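Local atomic coordinates of Pre-mRNA-splicing factor SAD1 (Saccharomyces cerevisiae, PDB entry 4MSX), a protein that is required for pre-mRNA splicing and promotes assembly of newly made U4 snRNA into the U4/U6 particle, although its fold is that of a catalytically inactive deubiquitinase. Residues A[157-162]-A[230-235]; A[210-215]-A[282-287]; A[264-269]-A[472-477]; A[323-328]-A[377-382]. All coordinates share one frame; numbering follows the deposited sequence.

Overall arrangement
The four contacts form two pairs. Contacts 1 and 2 alternate along the sequence and meet near helix 206-214, their centres about 13 Å apart; K232 of contact 1 bonds to the carbonyls of F212 and N215, at and just past its end. Contacts 3 and 4, about 10 Å apart, share the mixed sheet, where F379 N bonds to F474 O between neighbouring strands; contact 4 is nested in the loop that contact 3 closes. Contact 1 lies about 25 Å from contact 3 and 34 Å from contact 4, centre to centre. Consecutive helices 266-280 and 282-292 link contacts 2 and 3. Together the contacts run from near the zinc-finger region to the sheet of the USP-like domain.

Contact 1 of 4, residues A[157-162]-A[230-235]; sequences PTYCPK and CVKKIW
Crossing the ring of Y159 at a slant, the side chain of K232 illustrates how one long residue can serve apolar and polar partners in turn. Its CB sits 4.0 Å from CE2 of Y159. Further out, CD comes to 3.7 Å from P157 O. The chain runs extended as far as CE and then bends (chi4 -69°), which delivers NZ to a water at 2.8 Å; that water in turn donates to P157 O. The same ammonium also bonds to F212 O in the last turn of helix 206-214 and to N215 O just past it, so several acceptors share its protons and the charge probably benefits from that end of the helix. P157 lies at the end of the predicted degenerate zinc-finger region, so the contact probably helps seat the linking chain on helix 222-234 of the USP-like domain. Y159 OH donates to K232 O over 2.6 Å, arriving in the carbonyl plane with a C=O...O angle of 151°, and the acceptor lies at the edge of the ring. With CG turned away from its own carbonyl carbon (chi1 -61°), Y159 reaches across the last turn of the helix. The ring of P157 rests on the same carbonyl, CB at 3.6 Å from K232 O, while its CG touches CG of K233 at 4.1 Å; K233 sends its amine off to a salt bridge with D77. At the helix end, CB of W235 lies 3.9 Å from Y159 OH, and its indole bonds through NE1 to S203 O.

Contact 2 of 4, residues A[210-215]-A[282-287]; sequences DHFLLN and NDLKSI
Methyl groups set over aromatic faces dominate the meeting of H211 and F212 with L284 and I287. CD1 of I287 stands 3.7 Å from the centroid of the H211 ring, 27° off its normal, displaced toward the CG and ND1 side. In the second CH-pi contact CD2 of L284 lies over one face of F212, 4.2 Å from the ring centroid. The two branches of L284 divide the work: CD2 also touches CD2 of H211 at 3.5 Å, and CD1 makes the purely apolar contact, reaching CE1 of F212 at 3.6 Å. L284 thus touches both of two successive aromatic residues of the facing helix. H211 reaches over to it because its CG is placed opposite its backbone N (chi1 -171°).

Between D283 and H211 there is van der Waals contact but no hydrogen bond: CB of D283 lies 3.7 Å from NE2 of H211, with the carboxylate nearly perpendicular to the imidazole and OD2 at the ring's edge.

Hydrogen bonding stays within each segment. N215 ND2 donates to H211 O, 2.8 Å away and in the carbonyl plane, on a lone pair; the same amide nitrogen hangs over the imidazole face opposite I287, so the ring is held between amide and methyl. On the other helix, D283 O takes both S286 OG, at 2.7 Å, and I287 N.

Over these segments the helix axes run nearly antiparallel, 155° apart. Helix 222-234 backs this interface, with L227, S228 and V231 against F212 and I224 against L284, while I277 of helix 266-280 touches L284 as well.

Contact 3 of 4, residues A[264-269]-A[472-477]; sequences IDPRLF and ETFIQV
The F474 ring and the side chain of I475 approach the first turn of helix 266-280 together, both carried to the same side by strand 472-480. F474 enters with its edge: CE2 lies 3.8 Å from R267 N, which sits near the plane of the ring. Its CZ meets CG of D265 at 3.8 Å, and here the ring crosses the carboxylate at close to a right angle, their planes 73° apart. P266 adds its CD, 4.0 Å from CE2, while CB of R267 touches the same ring carbon. I475 works beside it with one tip. In one of its two conformers, CD1 of I475 lies 3.7 Å from CB of P266 and 3.5 Å from R267 N.

What keeps the carboxylate of D265 turned toward the helix is its role as N-cap. With chi1 61°, CG is squeezed between backbone N and carbonyl carbon, and OD1 accepts L268 N at 3.0 Å, nearly straight at 170°; the bond from R267 N is weak. The other oxygen, OD2, has a salt bridge to R384, so both ends of the acid are occupied.

F474 and I475 both face V417 of the adjacent strand, a classic beta bulge, and this explains how consecutive residues can point the same way. Packing of a capped helix start on the central sheet is consistent with the thumb-against-palm architecture of the USP fold.

Contact 4 of 4, residues A[323-328]-A[377-382]; sequences LTLDLP and FHFNRF
T324 OG1 and H378 ND1 form a hydrogen bond of 2.8 Å in which either could be the donor; the hydroxyl lies in the plane of the imidazole, at its edge. As parallel bridge partners the two side chains stand alongside each other, pointing the same way, and chi1 -71° of T324 sets OG1 against ND1. The bond helps fix the rotation of the imidazole; N380 N lies over the centre of one face. The backbone of H378 works on both sides of this pair: its O accepts L325 N over 2.8 Å, and its own N donates to L323 O at 2.9 Å. N380 N then continues the ladder to L325 O.

On the face carrying L325, F377 and F379, CD1 of L325 lies over one side of the F377 ring, 4.1 Å from its centroid, while also touching CE1 of F379 at 3.8 Å. L323 borders the F377 ring at its edge through CD2. Further along, L327 CD1 sits over a face of the R381 guanidinium, which bonds to T396 O, and water bridges L327 N and N380 O.

N380 is the centre of an inverse gamma turn just beyond the bridged residues. The three parallel bridges L323-F377, T324-H378 and L325-F379 place strand 323-325 alongside strand 374-379 in the mixed sheet of the USP-like domain.

Contact 1 of 4, residues A[157-162]-A[230-235]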
# COMPACT_ATOMS: atom_id res chain seq x y z
N PRO A 157 -8.98 12.97 -2.60
CA PRO A 157 -8.03 13.61 -3.50
C PRO A 157 -8.42 13.37 -4.95
O PRO A 157 -8.93 12.30 -5.27
CB PRO A 157 -6.69 12.92 -3.17
CG PRO A 157 -6.86 12.51 -1.71
CD PRO A 157 -8.32 12.08 -1.64
N THR A 158 -8.23 14.39 -5.79
CA THR A 158 -8.59 14.33 -7.20
C THR A 158 -7.37 14.70 -8.03
O THR A 158 -6.48 15.44 -7.56
CB THR A 158 -9.75 15.30 -7.56
OG1 THR A 158 -9.48 16.58 -6.99
CG2 THR A 158 -11.10 14.77 -7.04
N TYR A 159 -7.27 14.16 -9.24
CA TYR A 159 -6.04 14.34 -10.01
C TYR A 159 -6.45 14.45 -11.49
O TYR A 159 -7.47 13.90 -11.87
CB TYR A 159 -5.14 13.07 -9.89
CG TYR A 159 -4.72 12.80 -8.44
CD1 TYR A 159 -3.60 13.42 -7.90
CD2 TYR A 159 -5.47 11.95 -7.62
CE1 TYR A 159 -3.22 13.22 -6.59
CE2 TYR A 159 -5.06 11.70 -6.28
CZ TYR A 159 -3.94 12.36 -5.79
OH TYR A 159 -3.49 12.20 -4.51
N CYS A 160 -5.64 15.13 -12.30
CA CYS A 160 -5.80 15.09 -13.75
C CYS A 160 -4.49 14.53 -14.28
O CYS A 160 -3.48 14.57 -13.58
CB CYS A 160 -6.03 16.50 -14.32
SG CYS A 160 -4.61 17.52 -14.03
N PRO A 161 -4.48 14.02 -15.53
CA PRO A 161 -3.22 13.47 -16.05
C PRO A 161 -1.99 14.34 -15.90
O PRO A 161 -0.90 13.84 -15.57
CB PRO A 161 -3.56 13.19 -17.52
CG PRO A 161 -4.97 12.77 -17.47
CD PRO A 161 -5.61 13.71 -16.42
N LYS A 162 -2.10 15.64 -16.12
CA LYS A 162 -0.87 16.44 -16.02
C LYS A 162 -0.29 16.55 -14.58
O LYS A 162 0.89 16.76 -14.42
CB LYS A 162 -1.09 17.87 -16.57
CG LYS A 162 0.26 18.66 -16.60
CD LYS A 162 0.29 19.81 -17.62
CE LYS A 162 0.01 21.16 -16.95
NZ LYS A 162 0.17 22.30 -17.89
N CYS A 230 -7.65 4.82 -0.56
CA CYS A 230 -6.32 4.70 0.08
C CYS A 230 -5.21 5.12 -0.91
O CYS A 230 -4.25 5.83 -0.53
CB CYS A 230 -6.05 3.23 0.46
SG CYS A 230 -7.16 2.71 1.86
N VAL A 231 -5.30 4.60 -2.13
CA VAL A 231 -4.24 4.86 -3.15
C VAL A 231 -4.24 6.37 -3.47
O VAL A 231 -3.19 6.99 -3.53
CB VAL A 231 -4.45 4.02 -4.44
CG1 VAL A 231 -3.42 4.44 -5.53
CG2 VAL A 231 -4.36 2.51 -4.11
N LYS A 232 -5.43 6.96 -3.60
CA LYS A 232 -5.49 8.42 -3.83
C LYS A 232 -4.88 9.24 -2.70
O LYS A 232 -4.21 10.28 -2.94
CB LYS A 232 -6.93 8.88 -4.06
CG LYS A 232 -7.53 8.33 -5.39
CD LYS A 232 -9.07 8.57 -5.33
CE LYS A 232 -9.85 7.89 -6.42
NZ LYS A 232 -9.55 8.52 -7.67
N LYS A 233 -5.06 8.80 -1.44
CA LYS A 233 -4.43 9.53 -0.35
C LYS A 233 -2.96 9.30 -0.30
O LYS A 233 -2.22 10.21 0.09
CB LYS A 233 -5.05 9.08 1.02
CG LYS A 233 -6.49 9.62 1.15
CD LYS A 233 -7.22 9.01 2.40
CE LYS A 233 -8.58 9.73 2.60
NZ LYS A 233 -9.31 9.03 3.79
N ILE A 234 -2.51 8.05 -0.60
CA ILE A 234 -1.06 7.79 -0.53
C ILE A 234 -0.28 8.79 -1.42
O ILE A 234 0.85 9.20 -1.09
CB ILE A 234 -0.79 6.33 -0.97
CG1 ILE A 234 -1.17 5.40 0.23
CG2 ILE A 234 0.68 6.12 -1.47
CD1 ILE A 234 -1.27 3.92 -0.21
N TRP A 235 -0.91 9.18 -2.52
CA TRP A 235 -0.23 10.09 -3.48
C TRP A 235 -0.57 11.58 -3.25
O TRP A 235 -0.10 12.45 -3.99
CB TRP A 235 -0.54 9.67 -4.94
CG TRP A 235 0.34 8.48 -5.26
CD1 TRP A 235 0.02 7.15 -5.18
CD2 TRP A 235 1.71 8.55 -5.61
NE1 TRP A 235 1.15 6.37 -5.51
CE2 TRP A 235 2.20 7.22 -5.75
CE3 TRP A 235 2.60 9.63 -5.83
CZ2 TRP A 235 3.56 6.95 -6.12
CZ3 TRP A 235 3.91 9.36 -6.17
CH2 TRP A 235 4.39 8.03 -6.34
O HOH W 1 -10.26 11.23 -7.45

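Contact 2 of 4, residues A[210-215]-A[282-287]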
# COMPACT_ATOMS: atom_id res chain seq x y z
N ASP A 210 -1.91 4.79 -11.64
CA ASP A 210 -2.57 5.80 -12.51
C ASP A 210 -4.06 5.51 -12.68
O ASP A 210 -4.91 6.42 -12.66
CB ASP A 210 -1.89 5.88 -13.89
CG ASP A 210 -0.56 6.60 -13.82
OD1 ASP A 210 -0.13 6.91 -12.68
OD2 ASP A 210 0.06 6.86 -14.90
N HIS A 211 -4.39 4.23 -12.84
CA HIS A 211 -5.79 3.87 -13.00
C HIS A 211 -6.60 4.27 -11.75
O HIS A 211 -7.76 4.76 -11.85
CB HIS A 211 -5.95 2.38 -13.26
CG HIS A 211 -7.34 1.99 -13.64
ND1 HIS A 211 -7.82 2.13 -14.94
CD2 HIS A 211 -8.36 1.48 -12.92
CE1 HIS A 211 -9.08 1.74 -14.98
NE2 HIS A 211 -9.44 1.34 -13.77
N PHE A 212 -6.03 4.01 -10.57
CA PHE A 212 -6.76 4.36 -9.31
C PHE A 212 -6.88 5.88 -9.14
O PHE A 212 -7.91 6.37 -8.62
CB PHE A 212 -5.99 3.83 -8.08
CG PHE A 212 -6.31 2.39 -7.72
CD1 PHE A 212 -7.60 2.00 -7.44
CD2 PHE A 212 -5.30 1.45 -7.65
CE1 PHE A 212 -7.89 0.68 -7.05
CE2 PHE A 212 -5.57 0.10 -7.29
CZ PHE A 212 -6.87 -0.27 -7.00
N LEU A 213 -5.81 6.62 -9.47
CA LEU A 213 -5.82 8.08 -9.22
C LEU A 213 -6.78 8.81 -10.16
O LEU A 213 -7.38 9.78 -9.76
CB LEU A 213 -4.45 8.71 -9.41
CG LEU A 213 -3.33 8.17 -8.51
CD1 LEU A 213 -2.04 8.97 -8.67
CD2 LEU A 213 -3.81 8.18 -7.02
N LEU A 214 -6.93 8.34 -11.40
CA LEU A 214 -7.66 9.14 -12.44
C LEU A 214 -9.09 8.69 -12.65
O LEU A 214 -9.84 9.34 -13.39
CB LEU A 214 -6.92 9.10 -13.80
CG LEU A 214 -5.53 9.73 -13.73
CD1 LEU A 214 -4.67 9.48 -15.02
CD2 LEU A 214 -5.65 11.21 -13.50
N ASN A 215 -9.48 7.57 -12.06
CA ASN A 215 -10.85 7.10 -12.19
C ASN A 215 -11.63 7.11 -10.88
O ASN A 215 -11.04 7.24 -9.83
CB ASN A 215 -10.84 5.72 -12.79
CG ASN A 215 -10.23 5.75 -14.18
OD1 ASN A 215 -10.91 6.05 -15.15
ND2 ASN A 215 -8.92 5.55 -14.25
N ASN A 282 -13.25 -5.72 -13.23
CA ASN A 282 -12.73 -6.26 -14.49
C ASN A 282 -11.61 -5.41 -15.06
O ASN A 282 -10.65 -5.96 -15.62
CB ASN A 282 -13.86 -6.47 -15.52
CG ASN A 282 -14.78 -7.62 -15.13
OD1 ASN A 282 -14.32 -8.67 -14.65
ND2 ASN A 282 -16.08 -7.41 -15.30
N ASP A 283 -11.74 -4.09 -14.92
CA ASP A 283 -10.73 -3.13 -15.39
C ASP A 283 -9.35 -3.40 -14.70
O ASP A 283 -8.28 -3.51 -15.36
CB ASP A 283 -11.12 -1.68 -14.99
CG ASP A 283 -12.33 -1.14 -15.72
OD1 ASP A 283 -12.89 -1.82 -16.64
OD2 ASP A 283 -12.70 0.01 -15.37
N LEU A 284 -9.37 -3.46 -13.36
CA LEU A 284 -8.09 -3.68 -12.64
C LEU A 284 -7.61 -5.10 -12.86
O LEU A 284 -6.41 -5.35 -12.90
CB LEU A 284 -8.25 -3.38 -11.13
CG LEU A 284 -8.40 -1.86 -10.91
CD1 LEU A 284 -9.17 -1.52 -9.62
CD2 LEU A 284 -7.04 -1.14 -10.94
N LYS A 285 -8.52 -6.05 -12.98
CA LYS A 285 -8.10 -7.40 -13.29
C LYS A 285 -7.29 -7.43 -14.58
O LYS A 285 -6.22 -8.07 -14.66
CB LYS A 285 -9.31 -8.31 -13.41
CG LYS A 285 -8.96 -9.75 -13.82
CD LYS A 285 -10.26 -10.50 -14.04
CE LYS A 285 -10.06 -11.94 -14.47
NZ LYS A 285 -11.38 -12.62 -14.62
N SER A 286 -7.79 -6.75 -15.62
CA SER A 286 -7.05 -6.77 -16.88
C SER A 286 -5.71 -6.06 -16.74
O SER A 286 -4.72 -6.48 -17.31
CB SER A 286 -7.93 -6.12 -18.00
OG SER A 286 -8.05 -4.72 -17.74
N ILE A 287 -5.61 -4.98 -15.95
CA ILE A 287 -4.32 -4.29 -15.82
C ILE A 287 -3.30 -5.15 -15.00
O ILE A 287 -2.13 -5.28 -15.36
CB ILE A 287 -4.49 -2.96 -15.08
CG1 ILE A 287 -5.29 -1.98 -15.98
CG2 ILE A 287 -3.10 -2.36 -14.74
CD1 ILE A 287 -5.88 -0.77 -15.22

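Contact 3 of 4, residues A[264-269]-A[472-477]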
# COMPACT_ATOMS: atom_id res chain seq x y z
N ILE A 264 -0.18 -13.76 9.07
CA ILE A 264 -0.24 -13.02 7.80
C ILE A 264 1.06 -12.27 7.66
O ILE A 264 1.73 -12.01 8.67
CB ILE A 264 -1.48 -12.11 7.79
CG1 ILE A 264 -1.71 -11.56 6.34
CG2 ILE A 264 -1.35 -10.99 8.86
CD1 ILE A 264 -3.10 -10.83 6.29
N ASP A 265 1.49 -11.99 6.41
CA ASP A 265 2.74 -11.28 6.19
C ASP A 265 2.57 -10.57 4.83
O ASP A 265 1.50 -10.69 4.22
CB ASP A 265 3.95 -12.27 6.19
CG ASP A 265 3.86 -13.35 5.10
OD1 ASP A 265 3.46 -13.03 3.99
OD2 ASP A 265 4.21 -14.53 5.33
N PRO A 266 3.58 -9.82 4.38
CA PRO A 266 3.33 -9.05 3.13
C PRO A 266 3.01 -9.91 1.92
O PRO A 266 2.24 -9.49 1.06
CB PRO A 266 4.63 -8.26 2.91
CG PRO A 266 5.10 -7.97 4.37
CD PRO A 266 4.76 -9.31 5.13
N ARG A 267 3.57 -11.12 1.84
CA ARG A 267 3.33 -11.95 0.70
C ARG A 267 1.87 -12.49 0.69
O ARG A 267 1.17 -12.42 -0.32
CB ARG A 267 4.28 -13.14 0.70
CG ARG A 267 3.94 -14.09 -0.44
CD ARG A 267 4.90 -15.33 -0.47
NE ARG A 267 4.25 -16.36 -1.25
CZ ARG A 267 3.38 -17.22 -0.75
NH1 ARG A 267 3.15 -17.28 0.56
NH2 ARG A 267 2.80 -18.08 -1.58
N LEU A 268 1.45 -13.05 1.83
CA LEU A 268 0.10 -13.60 1.92
C LEU A 268 -0.93 -12.48 1.68
O LEU A 268 -1.95 -12.68 1.04
CB LEU A 268 -0.14 -14.18 3.33
CG LEU A 268 0.68 -15.47 3.54
CD1 LEU A 268 0.60 -15.96 5.04
CD2 LEU A 268 0.17 -16.54 2.58
N PHE A 269 -0.66 -11.31 2.22
CA PHE A 269 -1.63 -10.22 2.07
C PHE A 269 -1.61 -9.67 0.63
O PHE A 269 -2.66 -9.38 0.08
CB PHE A 269 -1.37 -9.11 3.07
CG PHE A 269 -2.38 -7.97 2.99
CD1 PHE A 269 -3.75 -8.22 3.18
CD2 PHE A 269 -1.96 -6.66 2.69
CE1 PHE A 269 -4.69 -7.18 3.09
CE2 PHE A 269 -2.92 -5.59 2.61
CZ PHE A 269 -4.26 -5.86 2.82
N GLU A 472 17.36 -7.85 5.68
CA GLU A 472 16.79 -9.11 5.23
C GLU A 472 15.62 -8.91 4.24
O GLU A 472 14.47 -8.73 4.68
CB GLU A 472 16.30 -9.87 6.43
CG GLU A 472 15.94 -11.32 6.15
CD GLU A 472 15.37 -12.05 7.37
OE1 GLU A 472 16.11 -12.23 8.36
OE2 GLU A 472 14.18 -12.46 7.34
N THR A 473 15.91 -9.02 2.94
CA THR A 473 14.91 -8.84 1.90
C THR A 473 13.89 -10.00 1.93
O THR A 473 14.24 -11.19 2.12
CB THR A 473 15.54 -8.69 0.48
OG1 THR A 473 14.49 -8.44 -0.45
CG2 THR A 473 16.30 -9.99 0.05
N PHE A 474 12.61 -9.65 1.81
CA PHE A 474 11.55 -10.66 1.81
C PHE A 474 10.78 -10.64 0.48
O PHE A 474 10.50 -11.69 -0.09
CB PHE A 474 10.57 -10.35 2.97
CG PHE A 474 9.43 -11.34 3.10
CD1 PHE A 474 9.68 -12.66 3.46
CD2 PHE A 474 8.11 -10.92 2.92
CE1 PHE A 474 8.63 -13.57 3.59
CE2 PHE A 474 7.05 -11.83 3.05
CZ PHE A 474 7.30 -13.14 3.40
N ILE A 475 10.37 -9.44 0.03
CA ILE A 475 9.71 -9.28 -1.25
C ILE A 475 10.36 -8.14 -2.03
O ILE A 475 10.71 -7.12 -1.46
CB ILE A 475 8.19 -8.87 -1.05
CG1 ILE A 475 7.34 -10.11 -0.82
CG2 ILE A 475 7.67 -8.10 -2.28
CD1 ILE A 475 5.96 -9.72 -0.27
N GLN A 476 10.50 -8.32 -3.33
CA GLN A 476 11.03 -7.23 -4.17
C GLN A 476 10.17 -7.06 -5.38
O GLN A 476 9.63 -8.03 -5.89
CB GLN A 476 12.47 -7.55 -4.72
CG GLN A 476 13.49 -7.54 -3.58
CD GLN A 476 14.89 -7.89 -4.06
OE1 GLN A 476 15.05 -8.55 -5.12
NE2 GLN A 476 15.89 -7.42 -3.33
N VAL A 477 10.16 -5.83 -5.89
CA VAL A 477 9.42 -5.58 -7.14
C VAL A 477 10.47 -5.05 -8.12
O VAL A 477 11.17 -4.11 -7.79
CB VAL A 477 8.33 -4.50 -6.99
CG1 VAL A 477 7.67 -4.18 -8.36
CG2 VAL A 477 7.21 -4.96 -5.99

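Contact 4 of 4, residues A[323-328]-A[377-382]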
# COMPACT_ATOMS: atom_id res chain seq x y z
N LEU A 323 6.87 -14.71 -7.56
CA LEU A 323 7.74 -15.87 -7.80
C LEU A 323 8.58 -16.16 -6.60
O LEU A 323 9.35 -15.33 -6.18
CB LEU A 323 8.67 -15.56 -8.98
CG LEU A 323 9.57 -16.75 -9.35
CD1 LEU A 323 8.76 -17.93 -9.84
CD2 LEU A 323 10.56 -16.29 -10.41
N THR A 324 8.40 -17.35 -6.01
CA THR A 324 9.13 -17.68 -4.79
C THR A 324 10.47 -18.26 -5.17
O THR A 324 10.54 -19.14 -5.99
CB THR A 324 8.36 -18.70 -3.91
OG1 THR A 324 7.23 -18.03 -3.34
CG2 THR A 324 9.29 -19.23 -2.74
N LEU A 325 11.52 -17.69 -4.59
CA LEU A 325 12.89 -18.15 -4.79
C LEU A 325 13.31 -18.87 -3.49
O LEU A 325 13.29 -18.28 -2.42
CB LEU A 325 13.80 -16.96 -5.06
CG LEU A 325 13.42 -16.13 -6.30
CD1 LEU A 325 14.34 -14.94 -6.55
CD2 LEU A 325 13.32 -17.04 -7.56
N ASP A 326 13.60 -20.16 -3.58
CA ASP A 326 14.02 -20.92 -2.40
C ASP A 326 15.49 -20.62 -2.06
O ASP A 326 16.29 -20.54 -2.92
CB ASP A 326 13.86 -22.41 -2.65
CG ASP A 326 12.38 -22.83 -2.75
OD1 ASP A 326 11.56 -22.43 -1.88
OD2 ASP A 326 12.05 -23.54 -3.73
N LEU A 327 15.81 -20.52 -0.78
CA LEU A 327 17.14 -20.17 -0.38
C LEU A 327 17.90 -21.45 -0.01
O LEU A 327 17.31 -22.45 0.38
CB LEU A 327 17.10 -19.26 0.84
CG LEU A 327 16.36 -17.92 0.51
CD1 LEU A 327 16.11 -17.17 1.82
CD2 LEU A 327 17.12 -17.07 -0.49
N PRO A 328 19.22 -21.40 -0.09
CA PRO A 328 19.94 -22.62 0.28
C PRO A 328 19.70 -23.01 1.76
O PRO A 328 19.45 -22.13 2.61
CB PRO A 328 21.41 -22.27 -0.01
CG PRO A 328 21.48 -20.80 -0.13
CD PRO A 328 20.10 -20.29 -0.50
N PHE A 377 9.39 -10.88 -6.62
CA PHE A 377 10.03 -12.06 -6.04
C PHE A 377 9.69 -12.13 -4.57
O PHE A 377 9.61 -11.11 -3.90
CB PHE A 377 11.55 -11.93 -6.07
CG PHE A 377 12.14 -11.90 -7.47
CD1 PHE A 377 11.64 -12.73 -8.46
CD2 PHE A 377 13.20 -11.06 -7.76
CE1 PHE A 377 12.20 -12.74 -9.76
CE2 PHE A 377 13.77 -11.04 -9.07
CZ PHE A 377 13.26 -11.85 -10.05
N HIS A 378 9.62 -13.35 -4.08
CA HIS A 378 9.51 -13.59 -2.63
C HIS A 378 10.70 -14.50 -2.24
O HIS A 378 10.92 -15.53 -2.90
CB HIS A 378 8.21 -14.34 -2.38
CG HIS A 378 8.18 -15.13 -1.09
ND1 HIS A 378 7.85 -16.47 -1.06
CD2 HIS A 378 8.35 -14.75 0.20
CE1 HIS A 378 7.86 -16.90 0.20
NE2 HIS A 378 8.11 -15.86 0.99
N PHE A 379 11.42 -14.15 -1.19
CA PHE A 379 12.54 -15.00 -0.70
C PHE A 379 12.00 -15.85 0.41
O PHE A 379 11.47 -15.33 1.39
CB PHE A 379 13.70 -14.13 -0.26
CG PHE A 379 14.21 -13.30 -1.42
CD1 PHE A 379 15.12 -13.84 -2.34
CD2 PHE A 379 13.71 -12.03 -1.65
CE1 PHE A 379 15.55 -13.08 -3.46
CE2 PHE A 379 14.10 -11.27 -2.77
CZ PHE A 379 15.03 -11.80 -3.66
N ASN A 380 12.13 -17.17 0.27
CA ASN A 380 11.34 -18.04 1.17
C ASN A 380 12.03 -18.16 2.53
O ASN A 380 12.72 -19.13 2.79
CB ASN A 380 11.19 -19.41 0.54
CG ASN A 380 10.20 -20.27 1.31
OD1 ASN A 380 9.47 -19.76 2.17
ND2 ASN A 380 10.16 -21.56 1.01
N ARG A 381 11.85 -17.16 3.37
CA ARG A 381 12.49 -17.13 4.70
C ARG A 381 11.89 -18.11 5.73
O ARG A 381 12.62 -18.65 6.58
CB ARG A 381 12.32 -15.73 5.29
CG ARG A 381 12.92 -14.60 4.40
CD ARG A 381 14.47 -14.59 4.50
NE ARG A 381 15.07 -13.59 3.59
CZ ARG A 381 16.39 -13.45 3.43
NH1 ARG A 381 17.25 -14.28 4.08
NH2 ARG A 381 16.84 -12.52 2.63
N PHE A 382 10.57 -18.27 5.69
CA PHE A 382 9.85 -18.93 6.79
C PHE A 382 9.41 -20.34 6.54
O PHE A 382 8.69 -20.63 5.61
CB PHE A 382 8.55 -18.18 7.07
CG PHE A 382 8.76 -16.79 7.56
CD1 PHE A 382 9.61 -16.55 8.61
CD2 PHE A 382 8.14 -15.71 6.93
CE1 PHE A 382 9.85 -15.27 9.08
CE2 PHE A 382 8.36 -14.42 7.39
CZ PHE A 382 9.23 -14.19 8.45
O HOH W 2 13.95 -21.36 1.31